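Side-chain contacts in lipoprotein signal peptidase (Staphylococcus aureus, PDB 6RYO), which cleaves the signal peptides from membrane-bound prolipoproteins as an aspartyl peptidase of the A8 family: residues 46-51 against 156-161; 62-65 against 70-73; 94-99 against 129-134; 143-146 against 150-153. All blocks are in the same frame, centred on the assembly; numbering follows the deposited sequence.

Contact 1 of 4, residues 46-51 against 156-161; sequences QVTKYI and FNIADS. With OLC ((2R)-2,3-dihydroxypropyl (9Z)-octadec-9-enoate), chain B; OLC ((2R)-2,3-dihydroxypropyl (9Z)-octadec-9-enoate), chain C; OLC ((2R)-2,3-dihydroxypropyl (9Z)-octadec-9-enoate), chain G.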
# COMPACT_ATOMS: atom_id res chain seq x y z
N GLN A 46 7.12 -6.54 0.51
CA GLN A 46 7.86 -7.05 1.66
C GLN A 46 9.32 -7.31 1.31
O GLN A 46 10.22 -7.08 2.13
CB GLN A 46 7.20 -8.32 2.18
CG GLN A 46 5.92 -8.06 2.96
CD GLN A 46 6.16 -7.19 4.18
OE1 GLN A 46 7.11 -7.40 4.93
NE2 GLN A 46 5.30 -6.20 4.37
N VAL A 47 9.59 -7.79 0.09
CA VAL A 47 10.97 -8.04 -0.32
C VAL A 47 11.74 -6.73 -0.41
O VAL A 47 12.82 -6.58 0.18
CB VAL A 47 11.01 -8.82 -1.65
CG1 VAL A 47 12.39 -8.74 -2.26
CG2 VAL A 47 10.61 -10.27 -1.42
N THR A 48 11.20 -5.75 -1.14
CA THR A 48 11.89 -4.47 -1.31
C THR A 48 12.12 -3.78 0.03
O THR A 48 13.20 -3.25 0.29
CB THR A 48 11.10 -3.56 -2.25
OG1 THR A 48 9.72 -3.54 -1.84
CG2 THR A 48 11.20 -4.05 -3.68
N LYS A 49 11.09 -3.77 0.89
CA LYS A 49 11.26 -3.25 2.25
C LYS A 49 12.41 -3.94 2.96
O LYS A 49 13.21 -3.28 3.64
CB LYS A 49 9.96 -3.43 3.04
CG LYS A 49 8.89 -2.39 2.78
CD LYS A 49 7.59 -2.81 3.46
CE LYS A 49 6.58 -1.67 3.47
NZ LYS A 49 5.27 -2.12 4.02
N TYR A 50 12.50 -5.26 2.83
CA TYR A 50 13.53 -6.01 3.54
C TYR A 50 14.92 -5.79 2.94
O TYR A 50 15.91 -5.78 3.67
CB TYR A 50 13.19 -7.50 3.53
CG TYR A 50 14.23 -8.37 4.20
CD1 TYR A 50 15.18 -9.05 3.45
CD2 TYR A 50 14.27 -8.50 5.58
CE1 TYR A 50 16.13 -9.85 4.06
CE2 TYR A 50 15.22 -9.30 6.20
CZ TYR A 50 16.15 -9.97 5.43
OH TYR A 50 17.10 -10.76 6.04
N ILE A 51 15.00 -5.61 1.62
CA ILE A 51 16.30 -5.37 0.99
C ILE A 51 16.89 -4.06 1.50
O ILE A 51 18.08 -3.97 1.79
CB ILE A 51 16.17 -5.38 -0.55
CG1 ILE A 51 15.59 -6.70 -1.04
CG2 ILE A 51 17.51 -5.11 -1.20
CD1 ILE A 51 16.31 -7.92 -0.53
N PHE A 156 7.72 7.02 0.59
CA PHE A 156 6.72 5.96 0.63
C PHE A 156 7.31 4.66 0.10
O PHE A 156 8.51 4.55 -0.14
CB PHE A 156 5.47 6.38 -0.16
CG PHE A 156 5.72 6.68 -1.61
CD1 PHE A 156 6.17 7.93 -2.01
CD2 PHE A 156 5.50 5.71 -2.58
CE1 PHE A 156 6.40 8.20 -3.34
CE2 PHE A 156 5.72 5.99 -3.91
CZ PHE A 156 6.17 7.24 -4.29
N ASN A 157 6.45 3.65 -0.07
CA ASN A 157 6.88 2.31 -0.44
C ASN A 157 5.88 1.72 -1.43
O ASN A 157 4.99 2.41 -1.93
CB ASN A 157 7.04 1.44 0.82
CG ASN A 157 5.82 1.49 1.72
OD1 ASN A 157 4.69 1.52 1.26
ND2 ASN A 157 6.06 1.51 3.03
N ILE A 158 6.04 0.43 -1.72
CA ILE A 158 5.17 -0.25 -2.67
C ILE A 158 3.75 -0.37 -2.12
O ILE A 158 2.77 -0.18 -2.85
CB ILE A 158 5.75 -1.63 -3.04
CG1 ILE A 158 7.16 -1.47 -3.63
CG2 ILE A 158 4.84 -2.35 -4.01
CD1 ILE A 158 7.18 -0.72 -4.94
N ALA A 159 3.62 -0.68 -0.82
CA ALA A 159 2.30 -0.79 -0.22
C ALA A 159 1.53 0.52 -0.33
O ALA A 159 0.31 0.52 -0.56
CB ALA A 159 2.43 -1.22 1.25
N ASP A 160 2.22 1.65 -0.16
CA ASP A 160 1.58 2.94 -0.38
C ASP A 160 1.19 3.13 -1.85
O ASP A 160 0.14 3.70 -2.16
CB ASP A 160 2.50 4.08 0.08
CG ASP A 160 2.81 4.01 1.56
OD1 ASP A 160 1.92 3.62 2.34
OD2 ASP A 160 3.95 4.35 1.94
N SER A 161 2.04 2.64 -2.77
CA SER A 161 1.76 2.80 -4.19
C SER A 161 0.53 2.00 -4.62
O SER A 161 -0.31 2.51 -5.37
CB SER A 161 2.98 2.37 -5.00
OG SER A 161 4.15 3.03 -4.56
C10 OLC B . 3.94 4.57 -8.58
C9 OLC B . 2.74 4.82 -8.12
C11 OLC B . 4.85 5.71 -9.04
C8 OLC B . 2.24 6.26 -8.05
C24 OLC B . 4.53 8.23 3.55
C12 OLC B . 6.30 5.34 -8.77
C7 OLC B . 1.49 6.49 -6.74
C13 OLC B . 6.99 6.50 -8.05
C6 OLC B . 2.45 7.03 -5.69
C14 OLC B . 8.43 6.62 -8.56
C5 OLC B . 1.67 7.30 -4.40
C4 OLC B . 2.63 7.70 -3.29
C3 OLC B . 1.91 7.56 -1.95
C2 OLC B . 2.51 8.55 -0.95
C21 OLC B . 2.17 8.49 2.78
C1 OLC B . 2.04 8.19 0.46
C22 OLC B . 3.09 7.79 3.78
O19 OLC B . 1.03 7.60 0.62
O25 OLC B . 5.18 8.35 4.79
O23 OLC B . 2.71 8.13 5.08
O20 OLC B . 2.83 8.55 1.56
C18 OLC C . 7.12 1.57 -7.79
C10 OLC C . -0.07 -2.13 -8.85
C9 OLC C . -0.60 -2.67 -9.92
C17 OLC C . 5.62 1.69 -7.50
C11 OLC C . 1.01 -2.88 -8.06
C8 OLC C . -0.16 -4.05 -10.40
C24 OLC C . -7.70 -8.30 -18.66
C16 OLC C . 4.85 1.15 -8.69
C12 OLC C . 1.77 -1.89 -7.18
C7 OLC C . -0.53 -4.24 -11.87
C15 OLC C . 4.92 -0.37 -8.68
C13 OLC C . 2.58 -0.96 -8.07
C6 OLC C . -2.05 -4.33 -12.03
C14 OLC C . 4.02 -0.91 -7.57
C5 OLC C . -2.47 -5.80 -12.07
C4 OLC C . -2.56 -6.28 -13.52
C3 OLC C . -4.02 -6.53 -13.88
C2 OLC C . -4.15 -7.90 -14.55
C21 OLC C . -5.78 -8.76 -17.14
C1 OLC C . -5.61 -8.17 -14.88
C22 OLC C . -6.87 -9.40 -17.99
O19 OLC C . -6.46 -7.54 -14.36
O25 OLC C . -8.92 -8.84 -19.07
O23 OLC C . -6.28 -10.20 -18.97
O20 OLC C . -5.95 -9.16 -15.81
C10 OLC G . 10.58 0.96 -7.17
C9 OLC G . 11.16 0.04 -6.42
C11 OLC G . 11.39 2.11 -7.76
C8 OLC G . 12.66 0.10 -6.12
C24 OLC G . 23.22 0.22 -1.60
C12 OLC G . 11.01 2.29 -9.23
C7 OLC G . 13.10 -1.25 -5.55
C13 OLC G . 9.88 3.32 -9.36
C6 OLC G . 14.45 -1.11 -4.85
C5 OLC G . 15.04 -2.51 -4.63
C4 OLC G . 16.10 -2.47 -3.53
C3 OLC G . 17.42 -1.94 -4.10
C2 OLC G . 18.47 -1.88 -2.98
C21 OLC G . 21.95 -0.67 -3.57
C1 OLC G . 19.86 -1.71 -3.59
C22 OLC G . 23.27 -0.73 -2.80
O19 OLC G . 20.03 -1.98 -4.74
O25 OLC G . 24.52 0.45 -1.13
O23 OLC G . 23.50 -2.04 -2.35
O20 OLC G . 20.93 -1.26 -2.82

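Contact 2 of 4, residues 62-65 against 70-73; sequences FEVI and NITS. With OLC ((2R)-2,3-dihydroxypropyl (9Z)-octadec-9-enoate), chain G.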
# COMPACT_ATOMS: atom_id res chain seq x y z
N PHE A 62 20.88 6.40 -2.02
CA PHE A 62 21.59 6.18 -3.27
C PHE A 62 20.63 6.37 -4.43
O PHE A 62 19.43 6.08 -4.32
CB PHE A 62 22.24 4.77 -3.32
CG PHE A 62 21.38 3.71 -3.94
CD1 PHE A 62 21.53 3.37 -5.27
CD2 PHE A 62 20.42 3.04 -3.19
CE1 PHE A 62 20.74 2.39 -5.85
CE2 PHE A 62 19.63 2.06 -3.76
CZ PHE A 62 19.79 1.73 -5.09
N GLU A 63 21.16 6.87 -5.54
CA GLU A 63 20.34 7.29 -6.67
C GLU A 63 19.87 6.11 -7.51
O GLU A 63 20.57 5.11 -7.66
CB GLU A 63 21.11 8.27 -7.55
CG GLU A 63 21.69 9.47 -6.81
CD GLU A 63 22.48 10.39 -7.72
OE1 GLU A 63 23.07 9.89 -8.71
OE2 GLU A 63 22.51 11.61 -7.45
N VAL A 64 18.67 6.24 -8.06
CA VAL A 64 18.15 5.32 -9.08
C VAL A 64 18.08 6.00 -10.44
O VAL A 64 18.72 5.55 -11.40
CB VAL A 64 16.77 4.76 -8.66
CG1 VAL A 64 16.04 4.17 -9.87
CG2 VAL A 64 16.93 3.70 -7.59
N ILE A 65 17.31 7.08 -10.55
CA ILE A 65 17.29 7.94 -11.72
C ILE A 65 17.78 9.31 -11.28
O ILE A 65 17.17 9.92 -10.39
CB ILE A 65 15.89 8.04 -12.36
CG1 ILE A 65 15.44 6.67 -12.88
CG2 ILE A 65 15.88 9.06 -13.48
CD1 ILE A 65 14.13 6.70 -13.63
N ASN A 70 15.47 8.72 -5.75
CA ASN A 70 16.47 8.15 -4.86
C ASN A 70 15.83 7.08 -3.98
O ASN A 70 14.62 7.06 -3.77
CB ASN A 70 17.12 9.23 -3.99
CG ASN A 70 17.98 10.19 -4.78
OD1 ASN A 70 19.16 9.93 -4.99
ND2 ASN A 70 17.39 11.30 -5.22
N ILE A 71 16.67 6.18 -3.48
CA ILE A 71 16.27 5.20 -2.48
C ILE A 71 16.80 5.70 -1.14
O ILE A 71 17.98 5.51 -0.82
CB ILE A 71 16.78 3.80 -2.81
CG1 ILE A 71 16.23 3.33 -4.16
CG2 ILE A 71 16.37 2.83 -1.71
CD1 ILE A 71 14.72 3.29 -4.23
N THR A 72 15.93 6.33 -0.37
CA THR A 72 16.31 6.95 0.90
C THR A 72 15.68 6.13 2.03
O THR A 72 14.46 6.07 2.16
CB THR A 72 15.85 8.40 0.96
OG1 THR A 72 16.45 9.13 -0.12
CG2 THR A 72 16.27 9.03 2.27
N SER A 73 16.53 5.48 2.82
CA SER A 73 16.06 4.62 3.90
C SER A 73 15.38 5.45 4.98
O SER A 73 16.00 6.35 5.56
CB SER A 73 17.22 3.81 4.48
OG SER A 73 16.76 2.89 5.45
C10 OLC G . 10.58 0.96 -7.17
C9 OLC G . 11.16 0.04 -6.42
C11 OLC G . 11.39 2.11 -7.76
C8 OLC G . 12.66 0.10 -6.12
C24 OLC G . 23.22 0.22 -1.60
C12 OLC G . 11.01 2.29 -9.23
C7 OLC G . 13.10 -1.25 -5.55
C13 OLC G . 9.88 3.32 -9.36
C6 OLC G . 14.45 -1.11 -4.85
C5 OLC G . 15.04 -2.51 -4.63
C4 OLC G . 16.10 -2.47 -3.53
C3 OLC G . 17.42 -1.94 -4.10
C2 OLC G . 18.47 -1.88 -2.98
C21 OLC G . 21.95 -0.67 -3.57
C1 OLC G . 19.86 -1.71 -3.59
C22 OLC G . 23.27 -0.73 -2.80
O19 OLC G . 20.03 -1.98 -4.74
O25 OLC G . 24.52 0.45 -1.13
O23 OLC G . 23.50 -2.04 -2.35
O20 OLC G . 20.93 -1.26 -2.82

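Contact 3 of 4, residues 94-99 against 129-134; sequences ITIIIL and GNFIDR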
# COMPACT_ATOMS: atom_id res chain seq x y z
N ILE A 94 -7.98 0.24 12.98
CA ILE A 94 -8.42 0.84 11.73
C ILE A 94 -8.14 -0.09 10.55
O ILE A 94 -9.02 -0.35 9.72
CB ILE A 94 -7.76 2.21 11.52
CG1 ILE A 94 -8.35 3.25 12.48
CG2 ILE A 94 -7.89 2.67 10.07
CD1 ILE A 94 -7.58 4.55 12.50
N THR A 95 -6.91 -0.61 10.47
CA THR A 95 -6.53 -1.45 9.34
C THR A 95 -7.40 -2.70 9.25
O THR A 95 -7.83 -3.09 8.16
CB THR A 95 -5.05 -1.83 9.44
OG1 THR A 95 -4.25 -0.65 9.41
CG2 THR A 95 -4.65 -2.74 8.29
N ILE A 96 -7.67 -3.34 10.39
CA ILE A 96 -8.43 -4.58 10.38
C ILE A 96 -9.88 -4.32 9.98
O ILE A 96 -10.46 -5.07 9.18
CB ILE A 96 -8.34 -5.26 11.76
CG1 ILE A 96 -6.91 -5.77 12.00
CG2 ILE A 96 -9.35 -6.39 11.86
CD1 ILE A 96 -6.74 -6.41 13.35
N ILE A 97 -10.49 -3.27 10.54
CA ILE A 97 -11.86 -2.92 10.18
C ILE A 97 -11.98 -2.68 8.68
O ILE A 97 -12.96 -3.09 8.04
CB ILE A 97 -12.32 -1.68 10.98
CG1 ILE A 97 -12.52 -2.05 12.46
CG2 ILE A 97 -13.61 -1.10 10.41
CD1 ILE A 97 -12.97 -0.88 13.31
N ILE A 98 -10.98 -2.04 8.09
CA ILE A 98 -11.01 -1.75 6.66
C ILE A 98 -10.69 -3.00 5.85
O ILE A 98 -11.26 -3.22 4.77
CB ILE A 98 -10.06 -0.59 6.34
CG1 ILE A 98 -10.53 0.69 7.05
CG2 ILE A 98 -9.97 -0.36 4.84
CD1 ILE A 98 -9.71 1.91 6.74
N LEU A 99 -9.78 -3.85 6.34
CA LEU A 99 -9.48 -5.10 5.65
C LEU A 99 -10.72 -5.99 5.56
O LEU A 99 -10.93 -6.66 4.54
CB LEU A 99 -8.34 -5.84 6.36
CG LEU A 99 -6.91 -5.37 6.11
CD1 LEU A 99 -5.92 -6.21 6.90
CD2 LEU A 99 -6.58 -5.40 4.62
N GLY A 129 0.36 -5.03 3.33
CA GLY A 129 1.81 -4.88 3.32
C GLY A 129 2.31 -3.98 4.44
O GLY A 129 3.28 -4.31 5.13
N ASN A 130 1.66 -2.83 4.63
CA ASN A 130 2.01 -1.97 5.76
C ASN A 130 1.59 -2.59 7.08
O ASN A 130 2.24 -2.37 8.11
CB ASN A 130 1.36 -0.59 5.59
CG ASN A 130 2.08 0.28 4.59
OD1 ASN A 130 3.28 0.13 4.37
ND2 ASN A 130 1.35 1.21 3.97
N PHE A 131 0.50 -3.37 7.07
CA PHE A 131 0.03 -4.01 8.30
C PHE A 131 1.08 -4.95 8.88
O PHE A 131 1.25 -5.02 10.10
CB PHE A 131 -1.28 -4.75 8.02
CG PHE A 131 -1.83 -5.49 9.21
CD1 PHE A 131 -2.50 -4.82 10.22
CD2 PHE A 131 -1.69 -6.86 9.31
CE1 PHE A 131 -3.00 -5.50 11.31
CE2 PHE A 131 -2.20 -7.55 10.40
CZ PHE A 131 -2.86 -6.87 11.40
N ILE A 132 1.78 -5.68 8.01
CA ILE A 132 2.82 -6.60 8.48
C ILE A 132 3.96 -5.83 9.13
O ILE A 132 4.52 -6.26 10.14
CB ILE A 132 3.32 -7.47 7.31
CG1 ILE A 132 2.15 -8.25 6.69
CG2 ILE A 132 4.41 -8.43 7.78
CD1 ILE A 132 2.51 -8.98 5.41
N ASP A 133 4.31 -4.67 8.56
CA ASP A 133 5.40 -3.87 9.12
C ASP A 133 5.08 -3.41 10.53
O ASP A 133 5.94 -3.47 11.42
CB ASP A 133 5.69 -2.68 8.21
CG ASP A 133 6.43 -3.07 6.95
OD1 ASP A 133 5.94 -3.96 6.21
OD2 ASP A 133 7.50 -2.48 6.68
N ARG A 134 3.85 -2.94 10.76
CA ARG A 134 3.51 -2.39 12.07
C ARG A 134 3.35 -3.50 13.11
O ARG A 134 3.72 -3.31 14.28
CB ARG A 134 2.23 -1.56 11.98
CG ARG A 134 2.36 -0.30 11.14
CD ARG A 134 1.15 0.60 11.32
NE ARG A 134 1.22 1.78 10.46
CZ ARG A 134 0.64 1.86 9.26
NH1 ARG A 134 -0.04 0.83 8.78
NH2 ARG A 134 0.75 2.97 8.55
O HOH W 1 -1.67 -0.98 10.48

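Contact 4 of 4, residues 143-146 against 150-153; sequences FIDT and GYDF. With OLC ((2R)-2,3-dihydroxypropyl (9Z)-octadec-9-enoate), chain B.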
# COMPACT_ATOMS: atom_id res chain seq x y z
N PHE A 143 11.16 3.82 1.54
CA PHE A 143 12.41 3.99 0.79
C PHE A 143 12.27 4.77 -0.51
O PHE A 143 13.30 5.20 -1.04
CB PHE A 143 13.04 2.63 0.49
CG PHE A 143 12.12 1.68 -0.23
CD1 PHE A 143 11.26 0.85 0.48
CD2 PHE A 143 12.12 1.60 -1.61
CE1 PHE A 143 10.41 -0.02 -0.17
CE2 PHE A 143 11.27 0.73 -2.27
CZ PHE A 143 10.42 -0.09 -1.55
N ILE A 144 11.08 4.97 -1.06
CA ILE A 144 10.93 5.65 -2.34
C ILE A 144 10.94 7.16 -2.11
O ILE A 144 10.06 7.70 -1.44
CB ILE A 144 9.65 5.21 -3.07
CG1 ILE A 144 9.73 3.72 -3.43
CG2 ILE A 144 9.43 6.04 -4.31
CD1 ILE A 144 8.51 3.21 -4.17
N ASP A 145 11.94 7.83 -2.69
CA ASP A 145 12.16 9.26 -2.49
C ASP A 145 12.30 9.91 -3.85
O ASP A 145 13.33 9.76 -4.52
CB ASP A 145 13.41 9.50 -1.64
CG ASP A 145 13.64 10.96 -1.32
OD1 ASP A 145 12.75 11.79 -1.60
OD2 ASP A 145 14.72 11.29 -0.78
N THR A 146 11.27 10.65 -4.27
CA THR A 146 11.24 11.27 -5.59
C THR A 146 10.95 12.76 -5.46
O THR A 146 10.57 13.26 -4.40
CB THR A 146 10.19 10.61 -6.50
OG1 THR A 146 8.89 11.12 -6.17
CG2 THR A 146 10.19 9.09 -6.32
N GLY A 150 6.57 17.28 -6.77
CA GLY A 150 7.08 18.34 -5.93
C GLY A 150 7.88 17.75 -4.78
O GLY A 150 7.98 16.53 -4.61
N TYR A 151 8.46 18.63 -3.98
CA TYR A 151 9.26 18.19 -2.86
C TYR A 151 8.46 18.27 -1.57
O TYR A 151 7.37 18.85 -1.51
CB TYR A 151 10.56 18.99 -2.75
CG TYR A 151 11.64 18.24 -2.00
CD1 TYR A 151 11.91 16.91 -2.31
CD2 TYR A 151 12.37 18.84 -0.99
CE1 TYR A 151 12.89 16.21 -1.63
CE2 TYR A 151 13.35 18.15 -0.30
CZ TYR A 151 13.60 16.83 -0.63
OH TYR A 151 14.58 16.14 0.05
N ASP A 152 9.02 17.66 -0.52
CA ASP A 152 8.37 17.41 0.77
C ASP A 152 7.23 16.42 0.65
O ASP A 152 6.47 16.24 1.61
CB ASP A 152 7.87 18.71 1.42
CG ASP A 152 9.01 19.65 1.75
OD1 ASP A 152 9.61 19.50 2.83
OD2 ASP A 152 9.31 20.52 0.91
N PHE A 153 7.09 15.76 -0.49
CA PHE A 153 6.24 14.59 -0.58
C PHE A 153 6.93 13.45 0.16
O PHE A 153 8.08 13.12 -0.16
CB PHE A 153 5.99 14.23 -2.04
CG PHE A 153 4.80 13.33 -2.25
CD1 PHE A 153 3.51 13.81 -2.07
CD2 PHE A 153 4.97 12.01 -2.64
CE1 PHE A 153 2.42 12.99 -2.26
CE2 PHE A 153 3.87 11.18 -2.83
CZ PHE A 153 2.60 11.68 -2.64
C10 OLC B . 3.94 4.57 -8.58
C9 OLC B . 2.74 4.82 -8.12
C11 OLC B . 4.85 5.71 -9.04
C8 OLC B . 2.24 6.26 -8.05
C24 OLC B . 4.53 8.23 3.55
C12 OLC B . 6.30 5.34 -8.77
C7 OLC B . 1.49 6.49 -6.74
C13 OLC B . 6.99 6.50 -8.05
C6 OLC B . 2.45 7.03 -5.69
C14 OLC B . 8.43 6.62 -8.56
C5 OLC B . 1.67 7.30 -4.40
C4 OLC B . 2.63 7.70 -3.29
C3 OLC B . 1.91 7.56 -1.95
C2 OLC B . 2.51 8.55 -0.95
C21 OLC B . 2.17 8.49 2.78
C1 OLC B . 2.04 8.19 0.46
C22 OLC B . 3.09 7.79 3.78
O19 OLC B . 1.03 7.60 0.62
O25 OLC B . 5.18 8.35 4.79
O23 OLC B . 2.71 8.13 5.08
O20 OLC B . 2.83 8.55 1.56
O HOH W 2 11.39 13.64 -0.43

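Contact 1 of 4, residues 46-51 against 156-161
K49 and T48 of transmembrane helix 31-55 meet N157, I158 and A159 at the start of helix 158-174 in a buried contact between a helix flank and a capped helix N-terminus. N157 and D160 form the capping box: D160 N reaches N157 OD1 at 2.9 Å, nearly along the C=O direction, and N157 N returns to D160 OD2 in a longer, bent bond. D160 is a predicted active-site aspartate; its OD1 accepts from N130 and its OD2 also bonds to the bound peptide, so the cap and the probable catalytic centre share one carboxylate. Across the helices, K49 runs out extended beyond CG and lays CE beside the amide nitrogen N157 ND2 at 3.3 Å, its NZ ending 4.1 Å from A159 CB. This contact is packing; NZ itself makes salt bridges to D45 and D133, while N157 ND2 is held by the carbonyl of V141. T48 OG1, placed between the backbone N and carbonyl carbon (chi1 48°), turns back to F44 O and meets I158 CG1 at 3.7 Å, the two side chains nearly perpendicular. Monooleins line the contact: chain G at T48 CG2, chain C at I158 CD1, and chain B with C4 over the centre of one F156 ring face. N157 O receives S161 N at 3.1 Å and S161 OG at 2.8 Å from opposite faces of its plane.

Contact 2 of 4, residues 62-65 against 70-73
F62 pairs with I71 in the beta hairpin of strands 61-63 and 69-76, at one margin of a three-stranded antiparallel sheet. Theirs is a hydrogen-bonded antiparallel pair: I71 N gives an almost straight bond of 2.9 Å to F62 O, while F62 N reaches I71 O at 3.3 Å from above the carbonyl plane. The two side chains leave the same face of the sheet and run side by side, with F62 CE2 lying 3.5 Å from I71 CB. Chi1 of F62 is 92°, well off a staggered value, and the ring ends beside I71. One ring face takes the glycerol carbon C21 of a monoolein (chain G), 3.6 Å from F62 CZ, so lipid packs on this ring as well. Next along, E63 faces N70 as a non-hydrogen-bonded pair on the other face. Their side chains also lie alongside, and N70 OD1 approaches the aliphatic E63 CG without a hydrogen bond; the carboxylate and amide planes are turned 52° apart. At V64 the chain turns a corner, and V64 and I65 together face L69 as a classic beta bulge. V64 crosses I71 at a slant, and the buried side chain of I71 also rests on M56 and on I52 of helix 31-55. A backbone bond between N70 and D145 links the hairpin to the third strand. V64 CG2, set beside its own backbone N, closes to 3.5 Å from I71 CG1 and 4.0 Å from I71 CD1.

Contact 3 of 4, residues 94-99 against 129-134
T95 OG1 is gripped twice: its own proton goes to F91 O one turn back in helix 87-108, and a water 2.8 Å away donates to it. The same water accepts from R134 NH1 at 3.0 Å, so a single molecule bridges the threonine hydroxyl to the guanidinium of helix 114-137. Chi1 of -61° sets OG1 beside the backbone N, where F91 O is in range, and leaves the methyl CG2 opposite that nitrogen to face F131. Beyond the water-bridged pair the contact is apolar. T95 CG2 comes within 3.6 Å of F131 CD1 and 3.9 Å of F131 CB, crossing the aromatic side chain at a slant. I96 reaches the next ring atom, with CG1 4.0 Å from F131 CE1, so the ring leans on two successive residues of the other helix. F131 gets there because CG extends away from its backbone N (chi1 177°), directing the ring toward helix 87-108. The backbones approach to 7.1 Å between T95 CA and F131 CA, the nearest such pair. R134 NH2 makes a weak bond to the backbone of the bound peptide, N130 ND2 bonds to that backbone, and T95 and I98 pack on a modified side chain of the peptide. The water-bridged pair of transmembrane helices thus forms part of the wall of the peptide-binding site beside the predicted aspartyl-peptidase centre.

Contact 4 of 4, residues 143-146 against 150-153
The loop that follows strand 140-146 and leads to helix 158-174 folds back on the strand's end, bringing G150 and Y151 near D145 and T146. Earlier in the strand, F143 and I144 both face F156 in a classic beta bulge. The touch with the loop is light. T146 O lies at the edge of the Y151 ring, near its plane and 4.4 Å from Y151 CD1, while D145 OD1 stands 4.4 Å from Y151 CE1 at an oblique angle. Y151 is exposed and poorly ordered, so its ring position is only loosely defined. G150 turns the chain with a positive phi of 74°, and its carbonyl oxygen comes 4.2 Å from T146 O. Water makes the polar link: one molecule donates to D145 OD1 at 2.6 Å and, weakly, to F153 O at 3.4 Å. D145 can reach it because CG points away from the backbone N (chi1 -176°), and its other oxygen, OD2, bonds to T72 OG1 on the neighbouring strand, so each carboxylate oxygen has a partner. The apolar parts meet a monoolein (chain B) instead of each other: F153 CE2 packs 3.5 Å from lipid C2, and T146 CG2 lies 3.8 Å from lipid C14. The F153 ring also forms an edge-to-face pair with F149. The whole is a connecting loop folded back, through a water, on the end of an outer strand of the three-stranded antiparallel sheet.

Overall arrangement
Contact 1 is buried, contacts 3 and 4 are partly buried, and contact 2 lies at the surface. A salt bridge from K49 and a hydrogen bond from N130 tie contact 3 to contact 1, so helices 31-55, 114-137 and 158-174 share one polar cluster at the predicted catalytic site. Contacts 2 and 4 share the three-stranded sheet, where N70 and T72 of contact 2 bond to D145 of contact 4. F143 and I144 then pass the connection inward through backbone bonds to F156 of contact 1. The chemistry follows position: packing of a lysine chain against a capped helix start in contact 1, one water and an aromatic ring in contact 3, strand pairing in contact 2, sparse water-linked loop packing in contact 4.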